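Local coordinates for protein Lmaj004091aaa (Leishmania major, PDB 1XTP) that probably transfers methyl groups from S-adenosyl-L-methionine to the N-terminal amine of proteins that begin with an X-Pro-Lys sequence, at residues V163-A168 / Y192-E197; H220-F225 / K249-K254. One frame throughout, in Å; residues are numbered along the deposited sequence.

Contact 1 (V163-A168 / Y192-E197); sequences VIQWTA and YIFFKE. With SAI (S-adenosyl-L-homoselenocysteine), chain B.
Val163, Ile164 and Gln165 pair in parallel with Phe194, Phe195 and Lys196, the short strand axes 4.7 Å apart, through a ladder in which Ile164 N donates to Phe194 O (2.8 Å), Lys196 N to Ile164 O and Trp166 N to Lys196 O. On one face of the sheet Gln165 and Lys196 run side by side, both extended, so that Lys196 CD lies 3.6 Å from Gln165 OE1; their polar ends, Gln165 NE2 and Lys196 NZ, both reach Asp78. Val163 CG1 meets the edge of the Phe194 ring on this same face. On the other, Phe195 has CG anti to the backbone N (chi1 176°), which brings its ring edge to Ile164 O and its CE1 to 3.6 Å from Ala168 CB. These strands belong to the Rossmann-like sheet of the SAM-dependent methyltransferases, and the segment 163-168 leaves its strand at the cofactor pocket. There the S-adenosyl-L-homoselenocysteine amine donates to Gln165 O (3.0 Å), while Thr167 OG1 donates to ribose O4' (3.1 Å). Glu197, its chain bent at chi2 (45°), reaches over to the turn after the strand. Its OE2 lies in the plane of the Trp166 indole at the edge, 3.2 Å from CD1, with the carboxylate turned 59° from the ring; Trp166 NE1 bonds to Asn198. Glu197 OE1 accepts a hydrogen bond from a water 2.6 Å from it, and that water accepts from Ala168 N.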
loop_
_atom_site.group_PDB
_atom_site.type_symbol
_atom_site.label_atom_id
_atom_site.label_comp_id
_atom_site.label_asym_id
_atom_site.label_seq_id
_atom_site.Cartn_x
_atom_site.Cartn_y
_atom_site.Cartn_z
ATOM N N VAL A 163 -3.376 6.378 4.408
ATOM C CA VAL A 163 -2.168 6.157 3.646
ATOM C C VAL A 163 -1.882 4.655 3.441
ATOM O O VAL A 163 -1.791 3.914 4.392
ATOM C CB VAL A 163 -0.971 6.827 4.376
ATOM C CG1 VAL A 163 0.317 6.565 3.629
ATOM C CG2 VAL A 163 -1.236 8.317 4.489
ATOM N N ILE A 164 -1.757 4.226 2.186
ATOM C CA ILE A 164 -1.383 2.857 1.862
ATOM C C ILE A 164 -0.213 2.936 0.874
ATOM O O ILE A 164 -0.396 3.064 -0.337
ATOM C CB ILE A 164 -2.577 2.055 1.263
ATOM C CG1 ILE A 164 -3.864 2.236 2.092
ATOM C CG2 ILE A 164 -2.229 0.556 1.156
ATOM C CD1 ILE A 164 -5.093 1.556 1.490
ATOM N N GLN A 165 1.000 2.878 1.397
ATOM C CA GLN A 165 2.193 3.048 0.587
ATOM C C GLN A 165 3.118 1.877 0.756
ATOM O O GLN A 165 3.479 1.538 1.887
ATOM C CB GLN A 165 2.938 4.326 0.968
ATOM C CG GLN A 165 4.312 4.426 0.280
ATOM C CD GLN A 165 4.850 5.852 0.166
ATOM O OE1 GLN A 165 4.221 6.811 0.625
ATOM N NE2 GLN A 165 6.028 5.989 -0.464
ATOM N N TRP A 166 3.511 1.283 -0.371
ATOM C CA TRP A 166 4.472 0.172 -0.405
ATOM C C TRP A 166 4.038 -1.018 0.487
ATOM O O TRP A 166 4.860 -1.715 1.078
ATOM C CB TRP A 166 5.891 0.672 -0.079
ATOM C CG TRP A 166 6.553 1.410 -1.243
ATOM C CD1 TRP A 166 6.424 1.128 -2.569
ATOM C CD2 TRP A 166 7.443 2.526 -1.158
ATOM N NE1 TRP A 166 7.162 2.011 -3.320
ATOM C CE2 TRP A 166 7.806 2.876 -2.479
ATOM C CE3 TRP A 166 7.974 3.265 -0.095
ATOM C CZ2 TRP A 166 8.672 3.930 -2.768
ATOM C CZ3 TRP A 166 8.832 4.321 -0.384
ATOM C CH2 TRP A 166 9.171 4.642 -1.714
ATOM N N THR A 167 2.735 -1.250 0.551
ATOM C CA THR A 167 2.196 -2.277 1.428
ATOM C C THR A 167 1.054 -3.056 0.773
ATOM O O THR A 167 0.868 -4.228 1.061
ATOM C CB THR A 167 1.828 -1.658 2.817
ATOM O OG1 THR A 167 1.692 -2.685 3.810
ATOM C CG2 THR A 167 0.566 -0.798 2.729
ATOM N N ALA A 168 0.317 -2.464 -0.153
ATOM C CA ALA A 168 -0.774 -3.225 -0.775
ATOM C C ALA A 168 -0.266 -4.340 -1.705
ATOM O O ALA A 168 -1.050 -5.141 -2.193
ATOM C CB ALA A 168 -1.706 -2.309 -1.489
ATOM N N TYR A 192 -9.655 11.150 1.922
ATOM C CA TYR A 192 -9.179 10.422 0.761
ATOM C C TYR A 192 -8.327 9.246 1.223
ATOM O O TYR A 192 -7.669 9.316 2.276
ATOM C CB TYR A 192 -8.286 11.314 -0.081
ATOM C CG TYR A 192 -8.931 12.470 -0.805
ATOM C CD1 TYR A 192 -9.088 13.706 -0.189
ATOM C CD2 TYR A 192 -9.295 12.359 -2.133
ATOM C CE1 TYR A 192 -9.652 14.783 -0.868
ATOM C CE2 TYR A 192 -9.850 13.449 -2.825
ATOM C CZ TYR A 192 -10.014 14.647 -2.190
ATOM O OH TYR A 192 -10.547 15.728 -2.873
ATOM N N ILE A 193 -8.338 8.171 0.442
ATOM C CA ILE A 193 -7.262 7.171 0.517
ATOM C C ILE A 193 -6.098 7.698 -0.296
ATOM O O ILE A 193 -6.250 7.987 -1.467
ATOM C CB ILE A 193 -7.658 5.798 -0.055
ATOM C CG1 ILE A 193 -8.778 5.165 0.758
ATOM C CG2 ILE A 193 -6.483 4.849 -0.011
ATOM C CD1 ILE A 193 -9.571 4.137 -0.001
ATOM N N PHE A 194 -4.933 7.823 0.325
ATOM C CA PHE A 194 -3.717 8.088 -0.418
ATOM C C PHE A 194 -2.972 6.758 -0.675
ATOM O O PHE A 194 -2.368 6.191 0.228
ATOM C CB PHE A 194 -2.843 9.053 0.349
ATOM C CG PHE A 194 -1.523 9.338 -0.306
ATOM C CD1 PHE A 194 -1.446 10.148 -1.435
ATOM C CD2 PHE A 194 -0.345 8.836 0.235
ATOM C CE1 PHE A 194 -0.214 10.434 -2.015
ATOM C CE2 PHE A 194 0.886 9.125 -0.343
ATOM C CZ PHE A 194 0.946 9.928 -1.474
ATOM N N PHE A 195 -3.015 6.295 -1.922
ATOM C CA PHE A 195 -2.415 5.019 -2.310
ATOM C C PHE A 195 -1.184 5.275 -3.167
ATOM O O PHE A 195 -1.289 5.849 -4.243
ATOM C CB PHE A 195 -3.445 4.177 -3.064
ATOM C CG PHE A 195 -2.909 2.867 -3.598
ATOM C CD1 PHE A 195 -2.086 2.052 -2.823
ATOM C CD2 PHE A 195 -3.267 2.434 -4.873
ATOM C CE1 PHE A 195 -1.622 0.841 -3.318
ATOM C CE2 PHE A 195 -2.814 1.236 -5.377
ATOM C CZ PHE A 195 -2.000 0.423 -4.597
ATOM N N LYS A 196 -0.015 4.884 -2.658
ATOM C CA LYS A 196 1.258 5.088 -3.352
ATOM C C LYS A 196 1.980 3.760 -3.489
ATOM O O LYS A 196 2.277 3.111 -2.499
ATOM C CB LYS A 196 2.152 6.075 -2.601
ATOM C CG LYS A 196 3.285 6.667 -3.445
ATOM C CD LYS A 196 3.830 7.953 -2.806
ATOM C CE LYS A 196 4.888 8.639 -3.661
ATOM N NZ LYS A 196 5.533 9.766 -2.938
ATOM N N GLU A 197 2.296 3.382 -4.723
ATOM C CA GLU A 197 2.805 2.049 -4.983
ATOM C C GLU A 197 3.598 1.972 -6.283
ATOM O O GLU A 197 3.384 2.775 -7.209
ATOM C CB GLU A 197 1.634 1.060 -5.072
ATOM C CG GLU A 197 2.054 -0.383 -4.883
ATOM C CD GLU A 197 3.016 -0.546 -3.715
ATOM O OE1 GLU A 197 2.544 -0.517 -2.545
ATOM O OE2 GLU A 197 4.233 -0.713 -3.981
HETATM N N SAI B . 4.581 2.163 4.585
HETATM C CA SAI B . 5.905 2.298 5.258
HETATM C CB SAI B . 6.598 0.953 5.320
HETATM C CG SAI B . 6.920 0.297 3.986
HETATM SE SE SAI B . 7.811 -1.430 4.305
HETATM C C SAI B . 6.851 3.241 4.533
HETATM O O SAI B . 6.651 3.548 3.358
HETATM O OXT SAI B . 7.851 3.685 5.097
HETATM C "C5'" SAI B . 6.195 -2.556 4.161
HETATM C "C4'" SAI B . 5.468 -2.742 5.496
HETATM O "O4'" SAI B . 4.295 -3.460 5.252
HETATM C "C3'" SAI B . 6.231 -3.543 6.539
HETATM O "O3'" SAI B . 6.276 -2.850 7.758
HETATM C "C2'" SAI B . 5.467 -4.832 6.725
HETATM O "O2'" SAI B . 5.529 -5.326 8.056
HETATM C "C1'" SAI B . 4.093 -4.343 6.342
HETATM N N9 SAI B . 3.158 -5.387 5.948
HETATM C C8 SAI B . 3.454 -6.588 5.343
HETATM N N7 SAI B . 2.311 -7.240 5.146
HETATM C C5 SAI B . 1.283 -6.465 5.607
HETATM C C6 SAI B . -0.097 -6.652 5.639
HETATM N N6 SAI B . -0.624 -7.780 5.159
HETATM N N1 SAI B . -0.906 -5.668 6.182
HETATM C C2 SAI B . -0.358 -4.505 6.706
HETATM N N3 SAI B . 1.014 -4.326 6.656
HETATM C C4 SAI B . 1.808 -5.288 6.110
HETATM O O HOH W 1 0.675 0.166 -0.948
#

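Contact 2 (H220-F225 / K249-K254); sequences HYKRLF and KMYALK
The Phe225 ring lies between Leu253 and its own helix: Leu253 CD2 sits over the centre of one face, 3.9 Å from the centroid in a CH-pi contact, and Tyr221 O lies above the opposite face toward the rim. At its edge, in plane, is Tyr251 CE2. The two aromatic rings make an edge-to-face pair, the edge of Phe225 directed at a face of Tyr251, with centroids 5.2 Å apart and planes at 74°. This is helix-on-sheet packing in the Rossmann-like methyltransferase fold, where helix 218-228 lies against the antiparallel strand 248-253, its axis running nearly along the strand (14°) at 12.1 Å. Alternate strand residues Lys249, Tyr251 and Leu253 face the helix and meet Tyr221 and Phe225, one helical turn apart, together with Lys222. In Phe225, CG is anti to the carbonyl carbon (chi1 -60°), an orientation that carries the ring out toward the strand, face to Leu253 and edge to Tyr251. The other Leu253 methyl, CD1, reaches Phe225 CE1 at 3.7 Å. Two residues earlier in the strand, the Tyr251 hydroxyl passes beside the Tyr221 ring, the two side chains crossing at about a right angle; Tyr251 OH bonds to Asp218, whereas Tyr221 OH bonds to the backbone of Asn198. Lys222 and Lys249 converge on Asp218, the partner of Tyr251 OH, and on Glu235. Both form salt bridges with these two residues, and the shared pair of carboxylates probably accounts for the 3.7 Å between Lys222 NZ and Lys249 NZ.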
loop_
_atom_site.group_PDB
_atom_site.type_symbol
_atom_site.label_atom_id
_atom_site.label_comp_id
_atom_site.label_asym_id
_atom_site.label_seq_id
_atom_site.Cartn_x
_atom_site.Cartn_y
_atom_site.Cartn_z
ATOM N N HIS A 220 -4.495 -3.042 -13.696
ATOM C CA HIS A 220 -4.793 -4.028 -12.645
ATOM C C HIS A 220 -5.336 -3.313 -11.393
ATOM O O HIS A 220 -6.392 -3.682 -10.887
ATOM C CB HIS A 220 -3.530 -4.841 -12.356
ATOM C CG HIS A 220 -3.747 -6.077 -11.543
ATOM N ND1 HIS A 220 -2.809 -7.086 -11.485
ATOM C CD2 HIS A 220 -4.766 -6.458 -10.732
ATOM C CE1 HIS A 220 -3.250 -8.042 -10.684
ATOM N NE2 HIS A 220 -4.438 -7.688 -10.219
ATOM N N TYR A 221 -4.649 -2.277 -10.916
ATOM C CA TYR A 221 -5.155 -1.459 -9.778
ATOM C C TYR A 221 -6.588 -0.932 -9.994
ATOM O O TYR A 221 -7.433 -0.965 -9.097
ATOM C CB TYR A 221 -4.223 -0.257 -9.486
ATOM C CG TYR A 221 -2.877 -0.657 -8.945
ATOM C CD1 TYR A 221 -2.778 -1.484 -7.817
ATOM C CD2 TYR A 221 -1.697 -0.254 -9.568
ATOM C CE1 TYR A 221 -1.545 -1.876 -7.326
ATOM C CE2 TYR A 221 -0.449 -0.647 -9.081
ATOM C CZ TYR A 221 -0.377 -1.466 -7.956
ATOM O OH TYR A 221 0.845 -1.868 -7.438
ATOM N N LYS A 222 -6.831 -0.444 -11.197
ATOM C CA LYS A 222 -8.099 0.197 -11.543
ATOM C C LYS A 222 -9.235 -0.808 -11.644
ATOM O O LYS A 222 -10.390 -0.501 -11.297
ATOM C CB LYS A 222 -7.926 1.001 -12.838
ATOM C CG LYS A 222 -7.212 2.317 -12.572
ATOM C CD LYS A 222 -6.639 2.934 -13.803
ATOM C CE LYS A 222 -6.312 4.406 -13.539
ATOM N NZ LYS A 222 -5.567 5.057 -14.642
ATOM N N ARG A 223 -8.903 -2.010 -12.115
ATOM C CA ARG A 223 -9.831 -3.130 -12.059
ATOM C C ARG A 223 -10.239 -3.343 -10.607
ATOM O O ARG A 223 -11.429 -3.439 -10.294
ATOM C CB ARG A 223 -9.189 -4.388 -12.637
ATOM C CG ARG A 223 -10.159 -5.528 -12.888
ATOM C CD ARG A 223 -9.519 -6.682 -13.685
ATOM N NE ARG A 223 -9.263 -6.321 -15.087
ATOM C CZ ARG A 223 -8.883 -7.172 -16.037
ATOM N NH1 ARG A 223 -8.692 -8.451 -15.760
ATOM N NH2 ARG A 223 -8.692 -6.726 -17.269
ATOM N N LEU A 224 -9.249 -3.357 -9.709
ATOM C CA LEU A 224 -9.515 -3.571 -8.285
ATOM C C LEU A 224 -10.279 -2.379 -7.686
ATOM O O LEU A 224 -11.186 -2.585 -6.900
ATOM C CB LEU A 224 -8.218 -3.868 -7.505
ATOM C CG LEU A 224 -7.380 -5.052 -7.997
ATOM C CD1 LEU A 224 -5.996 -5.086 -7.365
ATOM C CD2 LEU A 224 -8.118 -6.361 -7.736
ATOM N N PHE A 225 -9.940 -1.144 -8.064
ATOM C CA PHE A 225 -10.685 0.010 -7.565
ATOM C C PHE A 225 -12.150 -0.062 -7.971
ATOM O O PHE A 225 -13.030 0.260 -7.190
ATOM C CB PHE A 225 -10.148 1.343 -8.105
ATOM C CG PHE A 225 -8.721 1.621 -7.764
ATOM C CD1 PHE A 225 -8.148 1.148 -6.592
ATOM C CD2 PHE A 225 -7.955 2.407 -8.613
ATOM C CE1 PHE A 225 -6.789 1.430 -6.302
ATOM C CE2 PHE A 225 -6.629 2.698 -8.326
ATOM C CZ PHE A 225 -6.049 2.196 -7.178
ATOM N N LYS A 249 3.498 5.353 -8.534
ATOM C CA LYS A 249 2.280 6.118 -8.778
ATOM C C LYS A 249 1.468 6.409 -7.496
ATOM O O LYS A 249 1.291 5.564 -6.621
ATOM C CB LYS A 249 1.387 5.413 -9.816
ATOM C CG LYS A 249 0.578 6.389 -10.654
ATOM C CD LYS A 249 -0.223 5.735 -11.777
ATOM C CE LYS A 249 -1.213 6.721 -12.406
ATOM N NZ LYS A 249 -2.359 6.043 -13.097
HETATM N N MSE A 250 0.969 7.624 -7.418
HETATM C CA MSE A 250 0.049 8.030 -6.367
HETATM C C MSE A 250 -1.365 8.135 -6.911
HETATM O O MSE A 250 -1.574 8.656 -8.000
HETATM C CB MSE A 250 0.465 9.395 -5.846
HETATM C CG MSE A 250 1.758 9.372 -5.089
HETATM SE SE MSE A 250 2.476 11.155 -4.830
HETATM C CE MSE A 250 3.397 11.349 -6.566
ATOM N N TYR A 251 -2.323 7.649 -6.125
ATOM C CA TYR A 251 -3.736 7.789 -6.390
ATOM C C TYR A 251 -4.439 8.395 -5.180
ATOM O O TYR A 251 -4.205 7.968 -4.050
ATOM C CB TYR A 251 -4.382 6.428 -6.623
ATOM C CG TYR A 251 -3.777 5.575 -7.705
ATOM C CD1 TYR A 251 -2.766 4.666 -7.405
ATOM C CD2 TYR A 251 -4.255 5.624 -9.017
ATOM C CE1 TYR A 251 -2.219 3.861 -8.375
ATOM C CE2 TYR A 251 -3.715 4.800 -10.008
ATOM C CZ TYR A 251 -2.701 3.923 -9.669
ATOM O OH TYR A 251 -2.142 3.108 -10.613
ATOM N N ALA A 252 -5.300 9.377 -5.420
ATOM C CA ALA A 252 -6.224 9.869 -4.392
ATOM C C ALA A 252 -7.592 9.285 -4.692
ATOM O O ALA A 252 -8.130 9.529 -5.763
ATOM C CB ALA A 252 -6.295 11.344 -4.401
ATOM N N LEU A 253 -8.138 8.521 -3.747
ATOM C CA LEU A 253 -9.361 7.747 -3.972
ATOM C C LEU A 253 -10.439 8.154 -2.959
ATOM O O LEU A 253 -10.134 8.462 -1.809
ATOM C CB LEU A 253 -9.079 6.234 -3.857
ATOM C CG LEU A 253 -7.863 5.666 -4.621
ATOM C CD1 LEU A 253 -7.419 4.333 -4.058
ATOM C CD2 LEU A 253 -8.177 5.528 -6.099
ATOM N N LYS A 254 -11.693 8.145 -3.404
ATOM C CA LYS A 254 -12.848 8.428 -2.553
ATOM C C LYS A 254 -13.937 7.382 -2.752
ATOM O O LYS A 254 -13.967 6.709 -3.775
ATOM C CB LYS A 254 -13.417 9.802 -2.869
ATOM C CG LYS A 254 -12.702 10.917 -2.162
ATOM C CD LYS A 254 -13.432 12.244 -2.313
ATOM C CE LYS A 254 -12.949 13.249 -1.286
ATOM N NZ LYS A 254 -13.711 13.214 -0.005
ATOM O OXT LYS A 254 -14.820 7.196 -1.903
#

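Overall arrangement
From the N terminus, the chain reaches strand 159-165, passes the cofactor at its end, and returns through helix 173-186 to strand 191-198, where contact 1 closes a right-handed beta-alpha-beta crossover. Contact 2 opens only afterwards: helix 218-228 is followed by strand 232-237, and the last strand, 248-253, then comes back beneath that helix. The two loops are therefore in series, neither nested nor crossed. They join in the seven-stranded sheet, where strand 191-198 lies between 159-165 and the antiparallel 248-253. Backbone atoms Phe195 O and Tyr251 N, 2.8 Å apart, probably bond there, linking the cofactor-side strands to the C-terminal end.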